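Local coordinates for CELL WALL surface anchor family protein (PDB 2X9Z), which forms the repeating backbone subunit of the pneumococcal pilus, a cell-wall-anchored surface fibre that probably serves in adhesion, at residues A[52-63]-A[86-95]; A[174-182]-A[192-200]. The protein carries 1 engineered substitution. All coordinates share one frame; numbering follows the deposited sequence. Where two conformers were deposited one is given.

Contact 1 (A[52-63]-A[86-95])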
loop_
_atom_site.group_PDB
_atom_site.type_symbol
_atom_site.label_atom_id
_atom_site.label_comp_id
_atom_site.label_asym_id
_atom_site.label_seq_id
_atom_site.Cartn_x
_atom_site.Cartn_y
_atom_site.Cartn_z
ATOM N N ASN A 52 -2.996 -9.869 4.126
ATOM C CA ASN A 52 -3.770 -8.732 3.640
ATOM C C ASN A 52 -2.974 -7.916 2.621
ATOM O O ASN A 52 -1.804 -7.605 2.862
ATOM C CB ASN A 52 -4.143 -7.848 4.835
ATOM C CG ASN A 52 -4.921 -6.605 4.440
ATOM O OD1 ASN A 52 -6.117 -6.672 4.152
ATOM N ND2 ASN A 52 -4.245 -5.454 4.446
ATOM N N TRP A 53 -3.612 -7.560 1.510
ATOM C CA TRP A 53 -3.004 -6.670 0.527
ATOM C C TRP A 53 -3.800 -5.371 0.483
ATOM O O TRP A 53 -5.026 -5.387 0.437
ATOM C CB TRP A 53 -2.989 -7.292 -0.874
ATOM C CG TRP A 53 -2.108 -8.501 -1.002
ATOM C CD1 TRP A 53 -0.812 -8.532 -1.459
ATOM C CD2 TRP A 53 -2.449 -9.855 -0.663
ATOM N NE1 TRP A 53 -0.336 -9.821 -1.432
ATOM C CE2 TRP A 53 -1.317 -10.650 -0.947
ATOM C CE3 TRP A 53 -3.598 -10.469 -0.151
ATOM C CZ2 TRP A 53 -1.301 -12.028 -0.738
ATOM C CZ3 TRP A 53 -3.579 -11.839 0.057
ATOM C CH2 TRP A 53 -2.436 -12.602 -0.239
ATOM N N SER A 54 -3.098 -4.250 0.468
ATOM C CA SER A 54 -3.731 -2.945 0.483
ATOM C C SER A 54 -3.085 -2.128 -0.640
ATOM O O SER A 54 -1.862 -2.056 -0.734
ATOM C CB SER A 54 -3.511 -2.295 1.853
ATOM O OG SER A 54 -4.143 -1.032 1.963
ATOM N N ASP A 55 -3.908 -1.511 -1.483
ATOM C CA ASP A 55 -3.427 -0.831 -2.678
ATOM C C ASP A 55 -4.134 0.518 -2.844
ATOM O O ASP A 55 -5.358 0.591 -2.801
ATOM C CB ASP A 55 -3.705 -1.742 -3.877
ATOM C CG ASP A 55 -2.991 -1.321 -5.139
ATOM O OD1 ASP A 55 -2.464 -0.190 -5.245
ATOM O OD2 ASP A 55 -2.980 -2.166 -6.059
ATOM N N ARG A 56 -3.368 1.589 -3.029
ATOM C CA ARG A 56 -3.948 2.898 -3.340
ATOM C C ARG A 56 -3.173 3.524 -4.478
ATOM O O ARG A 56 -2.005 3.204 -4.690
ATOM C CB ARG A 56 -3.922 3.826 -2.126
ATOM C CG ARG A 56 -4.780 3.368 -0.954
ATOM C CD ARG A 56 -6.276 3.447 -1.293
ATOM N NE ARG A 56 -7.144 3.156 -0.144
ATOM C CZ ARG A 56 -7.415 1.936 0.312
ATOM N NH1 ARG A 56 -6.871 0.875 -0.263
ATOM N NH2 ARG A 56 -8.222 1.780 1.355
HETATM N N MSE A 57 -3.810 4.421 -5.218
HETATM C CA MSE A 57 -3.126 5.017 -6.361
HETATM C C MSE A 57 -3.398 6.508 -6.490
HETATM O O MSE A 57 -4.373 7.036 -5.943
HETATM C CB MSE A 57 -3.453 4.255 -7.645
HETATM C CG MSE A 57 -4.927 4.212 -7.999
HETATM SE SE MSE A 57 -5.353 2.599 -9.031
HETATM C CE MSE A 57 -5.273 1.347 -7.533
ATOM N N THR A 58 -2.505 7.194 -7.193
ATOM C CA THR A 58 -2.583 8.650 -7.310
ATOM C C THR A 58 -3.740 9.060 -8.223
ATOM O O THR A 58 -4.258 8.244 -8.988
ATOM C CB THR A 58 -1.235 9.243 -7.749
ATOM O OG1 THR A 58 -0.823 8.628 -8.971
ATOM C CG2 THR A 58 -0.178 8.957 -6.679
ATOM N N GLU A 59 -4.157 10.317 -8.123
ATOM C CA GLU A 59 -5.466 10.719 -8.637
ATOM C C GLU A 59 -5.629 10.639 -10.159
ATOM O O GLU A 59 -6.757 10.580 -10.653
ATOM C CB GLU A 59 -5.850 12.107 -8.122
ATOM C CG GLU A 59 -4.991 13.224 -8.657
ATOM C CD GLU A 59 -5.535 14.598 -8.302
ATOM O OE1 GLU A 59 -6.538 14.686 -7.565
ATOM O OE2 GLU A 59 -4.960 15.595 -8.763
ATOM N N GLY A 60 -4.518 10.617 -10.894
ATOM C CA GLY A 60 -4.560 10.496 -12.343
ATOM C C GLY A 60 -4.863 9.086 -12.813
ATOM O O GLY A 60 -5.052 8.852 -14.007
ATOM N N LEU A 61 -4.879 8.140 -11.878
ATOM C CA LEU A 61 -5.298 6.771 -12.175
ATOM C C LEU A 61 -6.609 6.467 -11.475
ATOM O O LEU A 61 -6.663 6.407 -10.249
ATOM C CB LEU A 61 -4.240 5.770 -11.713
ATOM C CG LEU A 61 -2.961 5.684 -12.535
ATOM C CD1 LEU A 61 -1.875 5.004 -11.723
ATOM C CD2 LEU A 61 -3.218 4.946 -13.847
ATOM N N ALA A 62 -7.665 6.267 -12.250
ATOM C CA ALA A 62 -8.959 5.907 -11.682
ATOM C C ALA A 62 -9.043 4.398 -11.533
ATOM O O ALA A 62 -9.142 3.673 -12.522
ATOM C CB ALA A 62 -10.101 6.408 -12.560
ATOM N N PHE A 63 -9.003 3.922 -10.295
ATOM C CA PHE A 63 -9.183 2.500 -10.020
ATOM C C PHE A 63 -10.478 1.986 -10.655
ATOM O O PHE A 63 -11.529 2.600 -10.495
ATOM C CB PHE A 63 -9.202 2.249 -8.511
ATOM C CG PHE A 63 -9.530 0.829 -8.143
ATOM C CD1 PHE A 63 -8.743 -0.219 -8.597
ATOM C CD2 PHE A 63 -10.644 0.541 -7.373
ATOM C CE1 PHE A 63 -9.056 -1.533 -8.280
ATOM C CE2 PHE A 63 -10.960 -0.770 -7.046
ATOM C CZ PHE A 63 -10.167 -1.806 -7.506
ATOM N N GLU A 86 -13.479 -2.337 -1.990
ATOM C CA GLU A 86 -13.067 -1.420 -3.034
ATOM C C GLU A 86 -13.534 -0.018 -2.701
ATOM O O GLU A 86 -14.689 0.196 -2.319
ATOM C CB GLU A 86 -13.651 -1.878 -4.370
ATOM C CG GLU A 86 -13.049 -3.180 -4.869
ATOM C CD GLU A 86 -13.737 -3.709 -6.114
ATOM O OE1 GLU A 86 -14.858 -4.256 -6.005
ATOM O OE2 GLU A 86 -13.155 -3.583 -7.205
ATOM N N VAL A 87 -12.625 0.937 -2.854
ATOM C CA VAL A 87 -12.943 2.345 -2.664
ATOM C C VAL A 87 -12.502 3.124 -3.901
ATOM O O VAL A 87 -11.970 2.547 -4.857
ATOM C CB VAL A 87 -12.292 2.913 -1.383
ATOM C CG1 VAL A 87 -12.864 2.222 -0.154
ATOM C CG2 VAL A 87 -10.776 2.756 -1.432
ATOM N N ALA A 88 -12.718 4.431 -3.887
ATOM C CA ALA A 88 -12.476 5.224 -5.083
ATOM C C ALA A 88 -11.030 5.140 -5.566
ATOM O O ALA A 88 -10.769 5.140 -6.767
ATOM C CB ALA A 88 -12.886 6.681 -4.862
ATOM N N THR A 89 -10.095 5.053 -4.627
ATOM C CA THR A 89 -8.673 5.134 -4.954
ATOM C C THR A 89 -7.917 3.804 -4.880
ATOM O O THR A 89 -6.692 3.795 -4.996
ATOM C CB THR A 89 -7.950 6.164 -4.049
ATOM O OG1 THR A 89 -8.139 5.806 -2.675
ATOM C CG2 THR A 89 -8.496 7.568 -4.292
ATOM N N GLY A 90 -8.626 2.695 -4.689
ATOM C CA GLY A 90 -7.967 1.402 -4.607
ATOM C C GLY A 90 -8.771 0.367 -3.859
ATOM O O GLY A 90 -9.995 0.405 -3.861
ATOM N N PHE A 91 -8.082 -0.558 -3.205
ATOM C CA PHE A 91 -8.775 -1.669 -2.588
ATOM C C PHE A 91 -7.948 -2.317 -1.494
ATOM O O PHE A 91 -6.732 -2.089 -1.386
ATOM C CB PHE A 91 -9.141 -2.720 -3.640
ATOM C CG PHE A 91 -7.945 -3.394 -4.258
ATOM C CD1 PHE A 91 -7.404 -4.552 -3.699
ATOM C CD2 PHE A 91 -7.349 -2.867 -5.395
ATOM C CE1 PHE A 91 -6.292 -5.166 -4.270
ATOM C CE2 PHE A 91 -6.244 -3.482 -5.967
ATOM C CZ PHE A 91 -5.717 -4.632 -5.405
ATOM N N ASP A 92 -8.622 -3.126 -0.688
ATOM C CA ASP A 92 -7.979 -3.970 0.309
ATOM C C ASP A 92 -8.543 -5.370 0.140
ATOM O O ASP A 92 -9.754 -5.538 -0.007
ATOM C CB ASP A 92 -8.278 -3.452 1.717
ATOM C CG ASP A 92 -7.697 -2.080 1.967
ATOM O OD1 ASP A 92 -6.630 -2.022 2.596
ATOM O OD2 ASP A 92 -8.298 -1.064 1.544
ATOM N N LEU A 93 -7.665 -6.372 0.135
ATOM C CA LEU A 93 -8.070 -7.758 -0.088
ATOM C C LEU A 93 -7.414 -8.594 0.998
ATOM O O LEU A 93 -6.191 -8.604 1.119
ATOM C CB LEU A 93 -7.639 -8.250 -1.477
ATOM C CG LEU A 93 -8.185 -9.612 -1.942
ATOM C CD1 LEU A 93 -8.138 -9.726 -3.462
ATOM C CD2 LEU A 93 -7.457 -10.795 -1.300
ATOM N N LYS A 94 -8.224 -9.278 1.799
ATOM C CA LYS A 94 -7.692 -10.080 2.883
ATOM C C LYS A 94 -8.180 -11.516 2.765
ATOM O O LYS A 94 -9.336 -11.764 2.409
ATOM C CB LYS A 94 -8.122 -9.497 4.225
ATOM C CG LYS A 94 -9.600 -9.624 4.521
ATOM C CD LYS A 94 -9.872 -9.412 5.993
ATOM C CE LYS A 94 -10.693 -10.548 6.558
ATOM N NZ LYS A 94 -10.766 -10.466 8.039
ATOM N N LEU A 95 -7.303 -12.471 3.054
ATOM C CA LEU A 95 -7.728 -13.863 3.051
ATOM C C LEU A 95 -8.570 -14.163 4.293
ATOM O O LEU A 95 -8.238 -13.726 5.399
ATOM C CB LEU A 95 -6.528 -14.810 2.988
ATOM C CG LEU A 95 -5.641 -14.687 1.749
ATOM C CD1 LEU A 95 -4.640 -15.831 1.712
ATOM C CD2 LEU A 95 -6.469 -14.659 0.464
HETATM O O HOH W 1 -9.286 6.085 -8.435
HETATM O O HOH W 2 -12.396 4.670 -9.000
#

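Contact 2 (A[174-182]-A[192-200])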
loop_
_atom_site.group_PDB
_atom_site.type_symbol
_atom_site.label_atom_id
_atom_site.label_comp_id
_atom_site.label_asym_id
_atom_site.label_seq_id
_atom_site.Cartn_x
_atom_site.Cartn_y
_atom_site.Cartn_z
ATOM N N PRO A 174 -0.344 4.437 25.551
ATOM C CA PRO A 174 0.620 5.520 25.322
ATOM C C PRO A 174 1.521 5.223 24.123
ATOM O O PRO A 174 1.666 4.066 23.726
ATOM C CB PRO A 174 1.450 5.532 26.615
ATOM C CG PRO A 174 0.580 4.883 27.633
ATOM C CD PRO A 174 -0.173 3.825 26.882
ATOM N N ALA A 175 2.122 6.254 23.546
ATOM C CA ALA A 175 3.028 6.050 22.415
ATOM C C ALA A 175 4.068 4.973 22.731
ATOM O O ALA A 175 4.681 4.992 23.791
ATOM C CB ALA A 175 3.713 7.353 22.046
ATOM N N GLY A 176 4.275 4.047 21.804
ATOM C CA GLY A 176 5.181 2.935 22.032
ATOM C C GLY A 176 6.648 3.285 21.844
ATOM O O GLY A 176 7.527 2.706 22.487
ATOM N N ALA A 177 6.916 4.236 20.954
ATOM C CA ALA A 177 8.283 4.597 20.608
ATOM C C ALA A 177 8.284 5.848 19.772
ATOM O O ALA A 177 7.263 6.211 19.191
ATOM C CB ALA A 177 8.952 3.479 19.838
ATOM N N GLU A 178 9.435 6.503 19.706
ATOM C CA GLU A 178 9.630 7.568 18.739
ATOM C C GLU A 178 9.326 7.008 17.348
ATOM O O GLU A 178 9.743 5.898 17.019
ATOM C CB GLU A 178 11.064 8.085 18.812
ATOM C CG GLU A 178 11.291 9.328 17.982
ATOM C CD GLU A 178 12.629 9.983 18.268
ATOM O OE1 GLU A 178 13.639 9.260 18.350
ATOM O OE2 GLU A 178 12.674 11.227 18.399
ATOM N N ALA A 179 8.596 7.766 16.536
ATOM C CA ALA A 179 8.153 7.279 15.232
ATOM C C ALA A 179 8.705 8.165 14.135
ATOM O O ALA A 179 8.539 9.382 14.174
ATOM C CB ALA A 179 6.625 7.241 15.164
ATOM N N THR A 180 9.381 7.557 13.169
ATOM C CA THR A 180 9.951 8.299 12.054
ATOM C C THR A 180 9.179 7.986 10.776
ATOM O O THR A 180 8.837 6.835 10.514
ATOM C CB THR A 180 11.442 7.958 11.879
ATOM O OG1 THR A 180 12.143 8.299 13.082
ATOM C CG2 THR A 180 12.054 8.735 10.712
ATOM N N PHE A 181 8.908 9.020 9.982
ATOM C CA PHE A 181 8.190 8.859 8.722
ATOM C C PHE A 181 8.954 9.527 7.598
ATOM O O PHE A 181 9.486 10.618 7.766
ATOM C CB PHE A 181 6.802 9.507 8.781
ATOM C CG PHE A 181 5.910 8.934 9.837
ATOM C CD1 PHE A 181 6.051 9.310 11.165
ATOM C CD2 PHE A 181 4.911 8.026 9.504
ATOM C CE1 PHE A 181 5.216 8.783 12.143
ATOM C CE2 PHE A 181 4.075 7.495 10.477
ATOM C CZ PHE A 181 4.234 7.872 11.794
ATOM N N ASP A 182 8.985 8.878 6.446
ATOM C CA ASP A 182 9.485 9.522 5.250
ATOM C C ASP A 182 8.304 10.063 4.462
ATOM O O ASP A 182 7.377 9.320 4.118
ATOM C CB ASP A 182 10.293 8.532 4.424
ATOM C CG ASP A 182 11.579 8.132 5.115
ATOM O OD1 ASP A 182 12.394 9.031 5.416
ATOM O OD2 ASP A 182 11.773 6.929 5.371
ATOM N N VAL A 192 10.965 13.467 0.154
ATOM C CA VAL A 192 11.034 14.927 0.198
ATOM C C VAL A 192 11.341 15.466 1.588
ATOM O O VAL A 192 11.958 16.522 1.721
ATOM C CB VAL A 192 9.758 15.600 -0.362
ATOM C CG1 VAL A 192 9.601 15.292 -1.846
ATOM C CG2 VAL A 192 8.534 15.174 0.423
ATOM N N GLN A 193 10.940 14.741 2.624
ATOM C CA GLN A 193 11.259 15.138 3.991
ATOM C C GLN A 193 11.181 13.923 4.893
ATOM O O GLN A 193 10.466 12.971 4.601
ATOM C CB GLN A 193 10.291 16.218 4.483
ATOM C CG GLN A 193 10.763 16.989 5.713
ATOM C CD GLN A 193 11.817 18.039 5.387
ATOM O OE1 GLN A 193 12.123 18.296 4.217
ATOM N NE2 GLN A 193 12.365 18.662 6.421
ATOM N N THR A 194 11.946 13.951 5.972
ATOM C CA THR A 194 11.860 12.926 6.996
ATOM C C THR A 194 11.489 13.629 8.285
ATOM O O THR A 194 12.123 14.616 8.654
ATOM C CB THR A 194 13.194 12.182 7.157
ATOM O OG1 THR A 194 13.508 11.515 5.925
ATOM C CG2 THR A 194 13.111 11.160 8.283
ATOM N N VAL A 195 10.438 13.148 8.945
ATOM C CA VAL A 195 9.960 13.770 10.173
ATOM C C VAL A 195 9.953 12.756 11.303
ATOM O O VAL A 195 9.891 11.551 11.068
ATOM C CB VAL A 195 8.539 14.356 10.012
ATOM C CG1 VAL A 195 8.510 15.386 8.896
ATOM C CG2 VAL A 195 7.520 13.251 9.749
ATOM N N THR A 196 10.032 13.257 12.527
ATOM C CA THR A 196 10.047 12.404 13.704
ATOM C C THR A 196 8.984 12.858 14.690
ATOM O O THR A 196 8.858 14.056 14.968
ATOM C CB THR A 196 11.421 12.454 14.395
ATOM O OG1 THR A 196 12.416 11.890 13.530
ATOM C CG2 THR A 196 11.387 11.686 15.704
ATOM N N LEU A 197 8.231 11.903 15.214
ATOM C CA LEU A 197 7.240 12.180 16.235
ATOM C C LEU A 197 7.756 11.651 17.565
ATOM O O LEU A 197 7.872 10.438 17.759
ATOM C CB LEU A 197 5.929 11.493 15.870
ATOM C CG LEU A 197 4.663 11.859 16.636
ATOM C CD1 LEU A 197 4.352 13.338 16.460
ATOM C CD2 LEU A 197 3.495 11.002 16.153
ATOM N N THR A 198 8.088 12.558 18.475
ATOM C CA THR A 198 8.514 12.145 19.803
ATOM C C THR A 198 7.309 11.626 20.571
ATOM O O THR A 198 6.163 11.883 20.201
ATOM C CB THR A 198 9.155 13.295 20.583
ATOM O OG1 THR A 198 8.250 14.405 20.621
ATOM C CG2 THR A 198 10.451 13.726 19.921
ATOM N N THR A 199 7.573 10.898 21.647
ATOM C CA THR A 199 6.519 10.187 22.357
ATOM C C THR A 199 5.600 11.103 23.155
ATOM O O THR A 199 4.545 10.669 23.621
ATOM C CB THR A 199 7.107 9.107 23.275
ATOM O OG1 THR A 199 8.027 9.708 24.193
ATOM C CG2 THR A 199 7.830 8.064 22.455
ATOM N N ASP A 200 5.996 12.366 23.299
ATOM C CA ASP A 200 5.194 13.371 23.993
ATOM C C ASP A 200 4.284 14.158 23.048
ATOM O O ASP A 200 3.589 15.081 23.479
ATOM C CB ASP A 200 6.102 14.343 24.752
ATOM C CG ASP A 200 7.011 15.134 23.828
ATOM O OD1 ASP A 200 7.646 14.519 22.949
ATOM O OD2 ASP A 200 7.100 16.371 23.977
HETATM O O HOH W 3 6.002 8.739 19.068
#

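Contact 1 (A[52-63]-A[86-95])
Glu86 lies across the ring of Phe63 at about a right angle, with CB in the ring plane at its edge and OE2 3.5 Å from CZ. The same OE2 accepts a bond from the backbone N of Gly66. Val87 puts CG2 over one face of the Arg56 guanidinium, 3.7 Å above its plane. Ala88 O lies against Phe63 CB. Thr89 follows as the third residue of the type I turn from Val87 to Gly90. Its O accepts from Met57 N, and its OG1 packs on Arg56 CD. Gly90 CA sits over one face of the Phe63 ring. With CG anti to the backbone N (chi1 174°), that ring extends from a CB that already points at the turn, and CD2 comes close to Val87 O.

Strand 90-95 pairs antiparallel with strand 50-57 in a mixed sheet; both segments fall in the sequence range of a Cna-B-like pilin domain. Phe91 exchanges backbone bonds with Asp55, and Asp55 CB rests over the face of its ring, 4.0 Å from the centroid. Asp55 OD1 is hydrogen-bonded to Lys7 NZ.

Asp92 points to the opposite face of the sheet. Its OD1 takes the Ser54 OG bond from above the carboxylate plane, at 2.8 Å. Its OD2 is gripped end-on by Arg56 NH2 at 2.9 Å and by Arg56 NH1 at 3.0 Å. The guanidinium and carboxylate planes are 82° apart. NH1 also donates to Asp55 O, which fixes the rotation of the group, and NH2 has a second salt bridge to Glu231. Leu93 makes two backbone bonds with Trp53, and its CD2 lies 4.0 Å from Trp53 CE3. Leu95 CG meets the edge of the Trp53 ring at CZ3, while Trp53 NE1 bonds Thr40 OG1.

Contact 2 (A[174-182]-A[192-200])
Asp182 OD1 is gripped by two groups. Thr194 OG1 donates to it at 2.8 Å, nearly in line with the C-O bond, and NH2 of Arg220, just past strand 215-219, forms a salt bridge with it. The Asp182 and Thr194 side chains lie side by side and point the same way. With OG1 of Thr194 beside the backbone N (chi1 -62°), CG2 falls anti to that N and comes 3.6 Å from Thr180 CG2. Just before the strand, the extended Glu178 side chain crosses Thr196 obliquely.

Strands 179-185 and 191-197 form an antiparallel beta hairpin. Ala179 pairs with Leu197 and Phe181 with Val195 through four nearly straight backbone bonds. A classic beta bulge at Val192 and Gln193, facing Leu183, interrupts the pairing. The other face is apolar: Phe181 CB meets Val195 CG2 at 3.9 Å, and the ring continues to Leu161 and Phe217. Beyond the strands, a water bridges Ala177 O and Leu197 O, and Thr199 CG2 packs on Ala177 C at 3.5 Å. Thr180, Asp182, Thr194 and Thr196 form the polar face, which can meet solvent. Sharing of Asp182 OD1 ties the hairpin to the chain after strand 215-219, while Phe181 and Val195 seal the inner side.

Overall arrangement
Both contacts are antiparallel strand pairings, but they hold different sheets and share no strand. Their centres are about 26 Å apart, and their nearest atoms about 13 Å. Contact 1 closes along the chain before contact 2 opens. Contact 1 lies nearer the centre of the chain, its centre about 8 Å away against 20 Å for contact 2. Its strand 50-57 is an inner strand, and most of its touching residues are buried. Contact 2 lies at the margin of a three-stranded sheet, where strand 191-197 is outermost. In contact 1 the salt bridge and the Phe63-Phe91 ring contact run between its own two segments. In contact 2 the arginine and the ring partner come from outside the pair.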